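Local coordinates for mannosylglycerate hydrolase MGH1-like glycoside hydrolase domain-containing protein (Thermus thermophilus HB8, PDB 4WVA) that hydrolyses mannosylglycerate, a solute made by thermophiles under osmotic stress, to mannose and glycerate, and probably also cleaves glucosylglycerate, at residues Q31-S36 and G67-I72; T102-V107 and V235-I240; G302-F307 and W360-G365. All blocks are in the same frame, centred on the assembly; numbering follows the deposited sequence.

Interaction 1 (Q31-S36 and G67-I72); sequences QWLWDS and GMLPHI
I72 packs against the indole of W32 where strands 31-32 and 72-74 begin an antiparallel sheet; the two residues form a non-hydrogen-bonded pair with side chains on the same face. Here the contact is tight. I72 CG1 makes a CH-pi contact over the five-membered ring, 3.7 Å from its centroid, while I72 CD1 presses on W32 CZ2 at 3.3 Å. The imidazole of H71, with CG held between its backbone N and carbonyl carbon (chi1 88°), also turns a face to I72 CG1, which sits in the corner between the two rings, their planes at 87°. The backbone closes in as well: L33 N, in the first turn of helix 33-43, gives a 2.9 Å hydrogen bond to H71 O, and W32 CA brings a C-H to the same oxygen at 3.2 Å. I72 CA does likewise to Q31 O. Further along, the packing is plainer: L33 and L69 cross obliquely, CG to CD2 3.7 Å. The looser part is the outer side of the W32 indole, where the residue is partly exposed, Y28 meets it edge-to-face and a bound Tris, probably from the crystallisation liquor, lies near. W32 to D35 belong to the probable substrate site, and H71 ND1 bonds to S99 OG. The chemistry is consistent with a pocket wall whose indole is backed by hydrocarbon, the helix start tied to H71 O.

Interaction 2 (T102-V107 and V235-I240); sequences TQPPVV and VGFNAI
F237, in the first turn of helix 235-254 of the (alpha/alpha)6 barrel, turns one face of its ring to P104 and P105, which with V106 form an inverse gamma turn centred on P105. The turn is closed by V106 N bonding to P104 O at 2.9 Å. Across the contact the first kind of interaction is CH-pi. P105 CD stands 3.8 Å from the F237 ring centroid, 19° off the normal and shifted toward the rim, and P104 CA comes over the same face at 4.1 Å. With CG anti to the backbone N (chi1 -164°), the phenyl reaches out from the helix to the chain between T102 and P105. Around its margin, T102 CG2 meets the edge near the ring plane, and Q103 O approaches CE2 obliquely at 3.3 Å. Polar ends turn elsewhere, Q103 OE1 accepting from W34 N in the probable substrate site and T102 OG1 bonding to L69 O. From helix 121-146, F138 touches T102 and P105, and L142 touches F237. The second kind is aliphatic packing one helical turn on: I240 points at the loop, its CD1 against P104 CB at 3.8 Å. The other branch of the isoleucine finishes the contact, I240 CG2 lying 3.5 Å from V106 N.

Interaction 3 (G302-F307 and W360-G365); sequences GFLPLF and WMVAEG
M361 O takes the helical hydrogen bond of G365 N at 3.0 Å and is also touched from the other segment by F307, whose CD1 lies 3.5 Å away. F307 carries its CG anti to the backbone N (chi1 -173°), which lays the ring alongside helix 356-368 of the (alpha/alpha)6 barrel. There M361, which also packs by W34 of the probable substrate site, sits over one face: its CG is 4.0 Å from the ring centroid, only 8° off the normal, and SD follows over the same face as a Met-aromatic contact. E364 CB meets the ring edge in plane. Beyond, the edge of F307 turns toward the face of the W360 six-membered ring in an offset edge-to-face pair, centroids 6.0 Å apart. R243 makes a cation-pi contact with F307. Cut back to an alanine, F307 would probably leave a gap beside M361 CG and SD and R243 without its aromatic partner. The closest backbone approach is at G365, whose CA is 4.2 Å from F307 CA and 3.6 Å from L306 O; a CB here would collide with L306 CB and F307 N. At the other end L304 CD2 rests on M361 CB at 3.6 Å, and F303 CB abuts V362 CG2 at 3.7 Å. E364 keeps its carboxylate for an R367 salt bridge and a methylpentanediol, probably from the crystallisation liquor. Segment 302-307 thus packs on helix 356-368 through aromatic, sulfur and aliphatic surfaces, a glycine allowing the close approach.

All three contacts are buried, with interaction 2 nearest the chain centre (about 6 Å from centre to centre) and interaction 3 farther out (about 12 Å). Every touching residue of interaction 2 is buried, whereas W32 in interaction 1 and E364 in interaction 3 are partly exposed. Only interaction 1 has a cross-segment hydrogen bond, fitting its partly strand-like pairing; the others rely on packing against a helix, in interaction 3 including the backbone at G365. Interactions 1 and 2 both contribute to the probable substrate site, and polar bonds tie them together. Interactions 2 and 3 meet by packing: A239 CB lies 3.4 Å from L304 O. Interactions 1 and 3 barely touch, where M361 CE reaches the W34 ring.

Interaction 1 (Q31-S36 and G67-I72)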
ATOM      1  N   GLN A  31      29.169 -23.798   6.117  1.00 11.17           N
ATOM      2  CA  GLN A  31      28.396 -22.796   5.366  1.00 11.11           C
ATOM      3  C   GLN A  31      27.079 -22.449   6.070  1.00 10.86           C
ATOM      4  O   GLN A  31      26.277 -23.332   6.379  1.00 11.26           O
ATOM      5  CB  GLN A  31      28.115 -23.281   3.947  1.00 10.83           C
ATOM      6  CG  GLN A  31      27.291 -22.307   3.103  1.00 11.18           C
ATOM      7  CD  GLN A  31      27.252 -22.590   1.611  1.00 11.04           C
ATOM      8  OE1 GLN A  31      27.180 -21.652   0.787  1.00 12.33           O
ATOM      9  NE2 GLN A  31      27.243 -23.855   1.239  1.00 10.25           N
ATOM     10  N   TRP A  32      26.864 -21.152   6.298  1.00 11.08           N
ATOM     11  CA  TRP A  32      25.617 -20.656   6.893  1.00 10.52           C
ATOM     12  C   TRP A  32      24.767 -19.944   5.828  1.00 10.78           C
ATOM     13  O   TRP A  32      25.294 -19.316   4.922  1.00 10.61           O
ATOM     14  CB  TRP A  32      25.927 -19.659   8.013  1.00 10.77           C
ATOM     15  CG  TRP A  32      25.914 -20.224   9.393  1.00 10.59           C
ATOM     16  CD1 TRP A  32      24.921 -20.082  10.310  1.00 10.62           C
ATOM     17  CD2 TRP A  32      26.927 -21.013  10.030  1.00 10.49           C
ATOM     18  NE1 TRP A  32      25.248 -20.698  11.476  1.00 10.82           N
ATOM     19  CE2 TRP A  32      26.475 -21.284  11.338  1.00 10.80           C
ATOM     20  CE3 TRP A  32      28.163 -21.521   9.625  1.00 10.71           C
ATOM     21  CZ2 TRP A  32      27.204 -22.044  12.234  1.00 11.04           C
ATOM     22  CZ3 TRP A  32      28.899 -22.274  10.536  1.00 10.86           C
ATOM     23  CH2 TRP A  32      28.415 -22.533  11.808  1.00 10.85           C
ATOM     24  N   LEU A  33      23.452 -20.057   5.965  1.00 10.17           N
ATOM     25  CA  LEU A  33      22.484 -19.577   4.980  1.00 10.15           C
ATOM     26  C   LEU A  33      22.514 -18.059   4.818  1.00  9.86           C
ATOM     27  O   LEU A  33      22.858 -17.567   3.723  1.00 10.26           O
ATOM     28  CB  LEU A  33      21.085 -20.057   5.375  1.00 10.06           C
ATOM     29  CG  LEU A  33      19.922 -19.929   4.386  1.00 10.47           C
ATOM     30  CD1 LEU A  33      18.721 -20.675   4.969  1.00 10.72           C
ATOM     31  CD2 LEU A  33      19.571 -18.482   4.060  1.00 10.90           C
ATOM     32  N   TRP A  34      22.125 -17.284   5.830  1.00 10.19           N
ATOM     33  CA  TRP A  34      22.058 -15.835   5.550  1.00  9.94           C
ATOM     34  C   TRP A  34      23.455 -15.230   5.407  1.00  9.99           C
ATOM     35  O   TRP A  34      23.630 -14.321   4.607  1.00 10.25           O
ATOM     36  CB  TRP A  34      21.091 -15.002   6.438  1.00 10.07           C
ATOM     37  CG  TRP A  34      21.488 -14.662   7.845  1.00  9.64           C
ATOM     38  CD1 TRP A  34      22.323 -15.355   8.701  1.00  9.87           C
ATOM     39  CD2 TRP A  34      20.976 -13.550   8.606  1.00  9.47           C
ATOM     40  NE1 TRP A  34      22.361 -14.722   9.920  1.00 10.36           N
ATOM     41  CE2 TRP A  34      21.551 -13.611   9.876  1.00  9.80           C
ATOM     42  CE3 TRP A  34      20.074 -12.504   8.313  1.00  9.31           C
ATOM     43  CZ2 TRP A  34      21.271 -12.661  10.861  1.00  9.63           C
ATOM     44  CZ3 TRP A  34      19.799 -11.562   9.291  1.00  9.44           C
ATOM     45  CH2 TRP A  34      20.389 -11.649  10.546  1.00  9.39           C
ATOM     46  N   ASP A  35      24.463 -15.825   6.053  1.00  9.95           N
ATOM     47  CA  ASP A  35      25.825 -15.352   5.867  1.00  9.58           C
ATOM     48  C   ASP A  35      26.222 -15.453   4.409  1.00  9.48           C
ATOM     49  O   ASP A  35      26.784 -14.512   3.856  1.00  9.17           O
ATOM     50  CB  ASP A  35      26.832 -16.143   6.714  1.00  9.68           C
ATOM     51  CG  ASP A  35      26.598 -16.009   8.195  1.00  9.76           C
ATOM     52  OD1 ASP A  35      25.512 -16.436   8.676  1.00  9.91           O
ATOM     53  OD2 ASP A  35      27.507 -15.513   8.892  1.00  9.56           O
ATOM     54  N   SER A  36      25.967 -16.602   3.781  1.00  9.07           N
ATOM     55  CA  SER A  36      26.405 -16.793   2.399  1.00  9.07           C
ATOM     56  C   SER A  36      25.757 -15.761   1.492  1.00  8.91           C
ATOM     57  O   SER A  36      26.368 -15.303   0.541  1.00  9.40           O
ATOM     58  CB  SER A  36      26.143 -18.218   1.907  1.00  8.91           C
ATOM     59  OG  SER A  36      27.225 -19.070   2.251  1.00  9.39           O
ATOM     60  N   GLY A  67      12.201 -28.822  -0.222  1.00 13.80           N
ATOM     61  CA  GLY A  67      12.466 -27.407  -0.508  1.00 12.94           C
ATOM     62  C   GLY A  67      13.104 -26.651   0.645  1.00 12.46           C
ATOM     63  O   GLY A  67      13.582 -25.519   0.462  1.00 12.17           O
ATOM     64  N   MET A  68      13.145 -27.246   1.831  1.00 13.12           N
ATOM     65  CA  MET A  68      13.705 -26.549   2.974  1.00 13.78           C
ATOM     66  C   MET A  68      15.177 -26.233   2.744  1.00 13.53           C
ATOM     67  O   MET A  68      15.944 -27.106   2.341  1.00 13.14           O
ATOM     68  CB  MET A  68      13.587 -27.367   4.252  1.00 16.24           C
ATOM     69  CG  MET A  68      13.941 -26.525   5.458  1.00 19.18           C
ATOM     70  SD  MET A  68      14.134 -27.451   6.975  1.00 26.62           S
ATOM     71  CE  MET A  68      15.749 -28.145   6.608  1.00 25.98           C
ATOM     72  N   LEU A  69      15.560 -24.982   2.995  1.00 12.22           N
ATOM     73  CA  LEU A  69      16.967 -24.594   2.985  1.00 12.13           C
ATOM     74  C   LEU A  69      17.415 -24.466   4.435  1.00 12.14           C
ATOM     75  O   LEU A  69      16.875 -23.659   5.181  1.00 12.59           O
ATOM     76  CB  LEU A  69      17.152 -23.284   2.227  1.00 12.59           C
ATOM     77  CG  LEU A  69      18.594 -22.948   1.839  1.00 12.79           C
ATOM     78  CD1 LEU A  69      19.144 -23.920   0.822  1.00 13.35           C
ATOM     79  CD2 LEU A  69      18.642 -21.539   1.283  1.00 12.79           C
ATOM     80  N   PRO A  70      18.391 -25.273   4.860  1.00 12.36           N
ATOM     81  CA  PRO A  70      18.799 -25.313   6.262  1.00 12.21           C
ATOM     82  C   PRO A  70      19.771 -24.193   6.593  1.00 12.02           C
ATOM     83  O   PRO A  70      20.433 -23.697   5.684  1.00 12.81           O
ATOM     84  CB  PRO A  70      19.522 -26.651   6.359  1.00 12.56           C
ATOM     85  CG  PRO A  70      20.136 -26.806   5.027  1.00 12.72           C
ATOM     86  CD  PRO A  70      19.201 -26.173   4.034  1.00 12.83           C
ATOM     87  N   HIS A  71      19.885 -23.813   7.861  1.00 11.91           N
ATOM     88  CA  HIS A  71      20.776 -22.696   8.210  1.00 11.56           C
ATOM     89  C   HIS A  71      22.253 -23.068   8.176  1.00 11.49           C
ATOM     90  O   HIS A  71      23.078 -22.201   7.956  1.00 10.98           O
ATOM     91  CB  HIS A  71      20.377 -22.019   9.515  1.00 11.55           C
ATOM     92  CG  HIS A  71      20.957 -22.614  10.754  1.00 11.34           C
ATOM     93  ND1 HIS A  71      20.799 -23.939  11.109  1.00 11.43           N
ATOM     94  CD2 HIS A  71      21.599 -22.021  11.787  1.00 10.92           C
ATOM     95  CE1 HIS A  71      21.350 -24.138  12.295  1.00 11.09           C
ATOM     96  NE2 HIS A  71      21.844 -22.988  12.725  1.00 11.39           N
ATOM     97  N   ILE A  72      22.577 -24.358   8.301  1.00 11.70           N
ATOM     98  CA  ILE A  72      23.967 -24.801   8.173  1.00 11.84           C
ATOM     99  C   ILE A  72      24.068 -26.000   7.241  1.00 11.92           C
ATOM    100  O   ILE A  72      23.267 -26.931   7.351  1.00 12.01           O
ATOM    101  CB  ILE A  72      24.621 -25.176   9.536  1.00 11.94           C
ATOM    102  CG1 ILE A  72      24.504 -24.051  10.563  1.00 12.16           C
ATOM    103  CG2 ILE A  72      26.108 -25.488   9.333  1.00 12.32           C
ATOM    104  CD1 ILE A  72      24.912 -24.458  11.973  1.00 11.88           C
TER

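Interaction 2 (T102-V107 and V235-I240)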
ATOM      1  N   THR A 102      15.911 -23.423   9.674  1.00 11.70           N
ATOM      2  CA  THR A 102      16.233 -22.486   8.602  1.00 11.09           C
ATOM      3  C   THR A 102      16.783 -21.154   9.145  1.00 11.08           C
ATOM      4  O   THR A 102      17.201 -21.071  10.298  1.00 10.79           O
ATOM      5  CB  THR A 102      15.014 -22.323   7.663  1.00 11.16           C
ATOM      6  OG1 THR A 102      15.399 -21.674   6.441  1.00 10.79           O
ATOM      7  CG2 THR A 102      13.853 -21.602   8.320  1.00 11.14           C
ATOM      8  N   GLN A 103      16.835 -20.134   8.286  1.00 10.73           N
ATOM      9  CA  GLN A 103      17.372 -18.815   8.680  1.00 10.24           C
ATOM     10  C   GLN A 103      16.724 -17.766   7.783  1.00 10.21           C
ATOM     11  O   GLN A 103      16.049 -18.114   6.826  1.00  9.83           O
ATOM     12  CB  GLN A 103      18.897 -18.762   8.539  1.00 10.52           C
ATOM     13  CG  GLN A 103      19.631 -18.657   9.868  1.00 10.55           C
ATOM     14  CD  GLN A 103      21.126 -18.396   9.710  1.00 10.25           C
ATOM     15  OE1 GLN A 103      21.683 -18.408   8.592  1.00 10.03           O
ATOM     16  NE2 GLN A 103      21.785 -18.156  10.822  1.00 10.61           N
ATOM     17  N   PRO A 104      16.944 -16.472   8.077  1.00 10.09           N
ATOM     18  CA  PRO A 104      16.199 -15.480   7.295  1.00 10.05           C
ATOM     19  C   PRO A 104      16.497 -15.552   5.791  1.00 10.17           C
ATOM     20  O   PRO A 104      17.669 -15.572   5.385  1.00 10.83           O
ATOM     21  CB  PRO A 104      16.666 -14.146   7.897  1.00  9.91           C
ATOM     22  CG  PRO A 104      17.047 -14.508   9.299  1.00  9.72           C
ATOM     23  CD  PRO A 104      17.714 -15.836   9.156  1.00 10.02           C
ATOM     24  N   PRO A 105      15.439 -15.575   4.963  1.00 10.16           N
ATOM     25  CA  PRO A 105      15.577 -15.922   3.552  1.00 10.25           C
ATOM     26  C   PRO A 105      15.954 -14.708   2.707  1.00 10.75           C
ATOM     27  O   PRO A 105      15.193 -14.280   1.862  1.00 10.65           O
ATOM     28  CB  PRO A 105      14.202 -16.469   3.204  1.00 10.32           C
ATOM     29  CG  PRO A 105      13.270 -15.748   4.106  1.00 10.41           C
ATOM     30  CD  PRO A 105      14.019 -15.594   5.398  1.00 10.53           C
ATOM     31  N   VAL A 106      17.133 -14.145   2.966  1.00 11.08           N
ATOM     32  CA  VAL A 106      17.584 -12.975   2.217  1.00 11.61           C
ATOM     33  C   VAL A 106      18.079 -13.367   0.814  1.00 10.84           C
ATOM     34  O   VAL A 106      18.316 -12.509  -0.035  1.00 10.14           O
ATOM     35  CB  VAL A 106      18.639 -12.203   3.025  1.00 13.27           C
ATOM     36  CG1 VAL A 106      19.935 -12.931   3.015  1.00 14.14           C
ATOM     37  CG2 VAL A 106      18.856 -10.798   2.466  1.00 14.10           C
ATOM     38  N   VAL A 107      18.164 -14.665   0.523  1.00 10.43           N
ATOM     39  CA  VAL A 107      18.868 -15.098  -0.685  0.50 10.71           C
ATOM     40  C   VAL A 107      18.225 -14.601  -1.997  1.00 10.34           C
ATOM     41  O   VAL A 107      18.949 -14.225  -2.919  1.00 10.67           O
ATOM     42  CB  VAL A 107      19.146 -16.627  -0.695  0.50 11.09           C
ATOM     43  CG1 VAL A 107      17.862 -17.446  -0.655  0.50 11.49           C
ATOM     44  CG2 VAL A 107      20.039 -16.992  -1.870  0.50 11.53           C
ATOM     45  N   VAL A 235       9.807 -10.399  13.538  1.00  9.85           N
ATOM     46  CA  VAL A 235       9.725  -9.270  12.627  1.00  9.79           C
ATOM     47  C   VAL A 235      10.886  -9.262  11.630  1.00  9.44           C
ATOM     48  O   VAL A 235      10.701  -8.936  10.456  1.00  9.13           O
ATOM     49  CB  VAL A 235       9.609  -7.909  13.361  1.00 10.14           C
ATOM     50  CG1 VAL A 235      10.819  -7.604  14.233  1.00 10.26           C
ATOM     51  CG2 VAL A 235       9.376  -6.794  12.366  1.00 10.37           C
ATOM     52  N   GLY A 236      12.088  -9.640  12.084  1.00  9.28           N
ATOM     53  CA  GLY A 236      13.233  -9.666  11.190  1.00  9.28           C
ATOM     54  C   GLY A 236      13.089 -10.683  10.062  1.00  9.04           C
ATOM     55  O   GLY A 236      13.225 -10.337   8.888  1.00  8.66           O
ATOM     56  N   PHE A 237      12.812 -11.936  10.429  1.00  8.77           N
ATOM     57  CA  PHE A 237      12.631 -13.028   9.479  1.00  9.33           C
ATOM     58  C   PHE A 237      11.573 -12.633   8.460  1.00  9.18           C
ATOM     59  O   PHE A 237      11.766 -12.757   7.274  1.00  9.30           O
ATOM     60  CB  PHE A 237      12.221 -14.306  10.212  1.00  9.32           C
ATOM     61  CG  PHE A 237      12.368 -15.559   9.396  1.00  9.73           C
ATOM     62  CD1 PHE A 237      11.471 -15.866   8.404  1.00  9.88           C
ATOM     63  CD2 PHE A 237      13.398 -16.458   9.658  1.00  9.60           C
ATOM     64  CE1 PHE A 237      11.605 -17.023   7.662  1.00 10.12           C
ATOM     65  CE2 PHE A 237      13.532 -17.614   8.926  1.00 10.04           C
ATOM     66  CZ  PHE A 237      12.645 -17.899   7.924  1.00 10.34           C
ATOM     67  N   ASN A 238      10.457 -12.111   8.945  1.00  9.32           N
ATOM     68  CA  ASN A 238       9.349 -11.777   8.063  1.00  9.36           C
ATOM     69  C   ASN A 238       9.561 -10.562   7.182  1.00  9.20           C
ATOM     70  O   ASN A 238       9.106 -10.542   6.033  1.00  9.35           O
ATOM     71  CB  ASN A 238       8.053 -11.678   8.871  1.00  9.13           C
ATOM     72  CG  ASN A 238       7.478 -13.050   9.148  1.00  9.27           C
ATOM     73  OD1 ASN A 238       6.836 -13.644   8.284  1.00  9.54           O
ATOM     74  ND2 ASN A 238       7.760 -13.591  10.335  1.00  9.50           N
ATOM     75  N   ALA A 239      10.256  -9.551   7.686  1.00  9.36           N
ATOM     76  CA  ALA A 239      10.584  -8.408   6.852  1.00  9.21           C
ATOM     77  C   ALA A 239      11.504  -8.841   5.735  1.00  8.92           C
ATOM     78  O   ALA A 239      11.342  -8.429   4.575  1.00  8.61           O
ATOM     79  CB  ALA A 239      11.235  -7.313   7.663  1.00  9.33           C
ATOM     80  N   ILE A 240      12.480  -9.676   6.075  1.00  8.74           N
ATOM     81  CA  ILE A 240      13.419 -10.197   5.072  1.00  8.77           C
ATOM     82  C   ILE A 240      12.708 -11.073   4.029  1.00  8.84           C
ATOM     83  O   ILE A 240      12.976 -10.975   2.809  1.00  9.20           O
ATOM     84  CB  ILE A 240      14.611 -10.913   5.775  1.00  8.51           C
ATOM     85  CG1 ILE A 240      15.539  -9.847   6.385  1.00  8.85           C
ATOM     86  CG2 ILE A 240      15.383 -11.830   4.833  1.00  8.73           C
ATOM     87  CD1 ILE A 240      16.535 -10.413   7.352  1.00  8.64           C
TER

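Interaction 3 (G302-F307 and W360-G365)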
ATOM      1  N   GLY A 302      13.267  -4.731  14.456  1.00  8.98           N
ATOM      2  CA  GLY A 302      12.075  -3.929  14.264  1.00  8.98           C
ATOM      3  C   GLY A 302      12.205  -2.787  13.272  1.00  9.33           C
ATOM      4  O   GLY A 302      11.197  -2.207  12.915  1.00  9.52           O
ATOM      5  N   PHE A 303      13.426  -2.460  12.841  1.00  9.28           N
ATOM      6  CA  PHE A 303      13.653  -1.515  11.748  1.00  9.50           C
ATOM      7  C   PHE A 303      13.569  -2.202  10.377  1.00  9.45           C
ATOM      8  O   PHE A 303      13.413  -1.524   9.358  1.00  8.98           O
ATOM      9  CB  PHE A 303      15.013  -0.829  11.865  1.00  9.62           C
ATOM     10  CG  PHE A 303      15.113   0.148  12.996  1.00  9.96           C
ATOM     11  CD1 PHE A 303      14.745   1.482  12.807  1.00  9.99           C
ATOM     12  CD2 PHE A 303      15.584  -0.253  14.227  1.00  9.84           C
ATOM     13  CE1 PHE A 303      14.841   2.392  13.842  1.00  9.85           C
ATOM     14  CE2 PHE A 303      15.682   0.661  15.277  1.00  9.94           C
ATOM     15  CZ  PHE A 303      15.295   1.967  15.084  1.00  9.90           C
ATOM     16  N   LEU A 304      13.610  -3.532  10.342  1.00  9.34           N
ATOM     17  CA  LEU A 304      13.763  -4.219   9.067  1.00  9.43           C
ATOM     18  C   LEU A 304      12.536  -4.117   8.144  1.00  9.07           C
ATOM     19  O   LEU A 304      12.695  -4.280   6.949  1.00  9.31           O
ATOM     20  CB  LEU A 304      14.236  -5.656   9.257  1.00  9.59           C
ATOM     21  CG  LEU A 304      15.681  -5.778   9.763  1.00  9.69           C
ATOM     22  CD1 LEU A 304      15.947  -7.224  10.122  1.00  9.50           C
ATOM     23  CD2 LEU A 304      16.673  -5.293   8.715  1.00  9.74           C
ATOM     24  N   PRO A 305      11.339  -3.774   8.662  1.00  9.25           N
ATOM     25  CA  PRO A 305      10.281  -3.538   7.655  1.00  9.33           C
ATOM     26  C   PRO A 305      10.595  -2.423   6.654  1.00  9.26           C
ATOM     27  O   PRO A 305      10.038  -2.400   5.565  1.00  9.69           O
ATOM     28  CB  PRO A 305       9.037  -3.283   8.507  1.00  9.48           C
ATOM     29  CG  PRO A 305       9.289  -4.119   9.713  1.00  9.41           C
ATOM     30  CD  PRO A 305      10.758  -3.901  10.005  1.00  9.29           C
ATOM     31  N   LEU A 306      11.493  -1.510   6.997  1.00  9.37           N
ATOM     32  CA  LEU A 306      11.949  -0.532   6.008  1.00  9.80           C
ATOM     33  C   LEU A 306      12.574  -1.209   4.777  1.00  9.59           C
ATOM     34  O   LEU A 306      12.365  -0.779   3.639  1.00  9.38           O
ATOM     35  CB  LEU A 306      12.951   0.424   6.639  1.00 10.22           C
ATOM     36  CG  LEU A 306      12.443   1.279   7.793  1.00 10.75           C
ATOM     37  CD1 LEU A 306      13.621   1.854   8.573  1.00 11.30           C
ATOM     38  CD2 LEU A 306      11.504   2.375   7.309  1.00 11.49           C
ATOM     39  N   PHE A 307      13.358  -2.257   5.025  1.00  9.76           N
ATOM     40  CA  PHE A 307      14.011  -3.028   3.973  1.00 10.09           C
ATOM     41  C   PHE A 307      12.976  -3.805   3.154  1.00 10.76           C
ATOM     42  O   PHE A 307      13.183  -4.069   1.969  1.00 10.97           O
ATOM     43  CB  PHE A 307      15.017  -3.973   4.645  1.00 10.04           C
ATOM     44  CG  PHE A 307      15.909  -4.748   3.702  1.00 10.54           C
ATOM     45  CD1 PHE A 307      16.885  -4.103   2.958  1.00 10.68           C
ATOM     46  CD2 PHE A 307      15.798  -6.127   3.590  1.00 10.89           C
ATOM     47  CE1 PHE A 307      17.736  -4.805   2.133  1.00 10.86           C
ATOM     48  CE2 PHE A 307      16.657  -6.838   2.770  1.00 11.00           C
ATOM     49  CZ  PHE A 307      17.610  -6.177   2.032  1.00 10.96           C
ATOM     50  N   TRP A 360      23.571  -2.306   7.339  1.00  8.62           N
ATOM     51  CA  TRP A 360      23.400  -2.259   5.888  1.00  9.32           C
ATOM     52  C   TRP A 360      21.919  -2.362   5.465  1.00  8.94           C
ATOM     53  O   TRP A 360      21.434  -1.510   4.695  1.00  8.96           O
ATOM     54  CB  TRP A 360      24.275  -3.312   5.209  1.00  9.54           C
ATOM     55  CG  TRP A 360      24.071  -3.312   3.725  1.00 10.16           C
ATOM     56  CD1 TRP A 360      24.542  -2.389   2.826  1.00 10.28           C
ATOM     57  CD2 TRP A 360      23.302  -4.249   2.980  1.00 10.59           C
ATOM     58  NE1 TRP A 360      24.108  -2.710   1.562  1.00 10.89           N
ATOM     59  CE2 TRP A 360      23.343  -3.841   1.629  1.00 10.96           C
ATOM     60  CE3 TRP A 360      22.585  -5.406   3.318  1.00 10.98           C
ATOM     61  CZ2 TRP A 360      22.691  -4.542   0.622  1.00 11.95           C
ATOM     62  CZ3 TRP A 360      21.940  -6.106   2.311  1.00 11.61           C
ATOM     63  CH2 TRP A 360      21.997  -5.667   0.978  1.00 11.77           C
ATOM     64  N   MET A 361      21.189  -3.357   5.979  1.00  9.22           N
ATOM     65  CA  MET A 361      19.784  -3.508   5.572  1.00  9.57           C
ATOM     66  C   MET A 361      18.954  -2.304   6.007  1.00  9.19           C
ATOM     67  O   MET A 361      18.084  -1.839   5.270  1.00  9.29           O
ATOM     68  CB  MET A 361      19.151  -4.772   6.128  1.00  9.68           C
ATOM     69  CG  MET A 361      19.676  -6.039   5.495  1.00  9.81           C
ATOM     70  SD  MET A 361      18.902  -7.550   6.115  1.00 10.38           S
ATOM     71  CE  MET A 361      19.680  -7.720   7.708  1.00 10.28           C
ATOM     72  N   VAL A 362      19.206  -1.808   7.209  1.00  9.45           N
ATOM     73  CA  VAL A 362      18.445  -0.671   7.733  1.00  9.70           C
ATOM     74  C   VAL A 362      18.802   0.634   7.002  1.00  9.81           C
ATOM     75  O   VAL A 362      17.922   1.434   6.735  1.00 10.08           O
ATOM     76  CB  VAL A 362      18.593  -0.561   9.263  1.00  9.67           C
ATOM     77  CG1 VAL A 362      17.881   0.667   9.801  1.00  9.68           C
ATOM     78  CG2 VAL A 362      18.042  -1.812   9.904  1.00  9.64           C
ATOM     79  N   ALA A 363      20.079   0.834   6.669  1.00 10.05           N
ATOM     80  CA  ALA A 363      20.472   1.977   5.829  1.00 10.28           C
ATOM     81  C   ALA A 363      19.800   1.925   4.462  1.00 10.75           C
ATOM     82  O   ALA A 363      19.300   2.938   3.977  1.00 11.40           O
ATOM     83  CB  ALA A 363      21.981   2.021   5.653  1.00 10.24           C
ATOM     84  N   GLU A 364      19.803   0.748   3.841  1.00 10.83           N
ATOM     85  CA  GLU A 364      19.092   0.525   2.579  1.00 11.50           C
ATOM     86  C   GLU A 364      17.629   0.966   2.719  1.00 11.04           C
ATOM     87  O   GLU A 364      17.116   1.682   1.870  1.00 10.44           O
ATOM     88  CB  GLU A 364      19.176  -0.949   2.161  1.00 12.74           C
ATOM     89  CG  GLU A 364      20.489  -1.309   1.492  1.00 14.33           C
ATOM     90  CD  GLU A 364      20.525  -0.942   0.025  1.00 15.81           C
ATOM     91  OE1 GLU A 364      19.464  -1.023  -0.629  1.00 16.27           O
ATOM     92  OE2 GLU A 364      21.616  -0.637  -0.501  1.00 18.36           O
ATOM     93  N   GLY A 365      16.970   0.507   3.782  1.00 10.54           N
ATOM     94  CA  GLY A 365      15.553   0.828   4.006  1.00 10.18           C
ATOM     95  C   GLY A 365      15.349   2.317   4.204  1.00 10.43           C
ATOM     96  O   GLY A 365      14.464   2.919   3.588  1.00 10.63           O
TER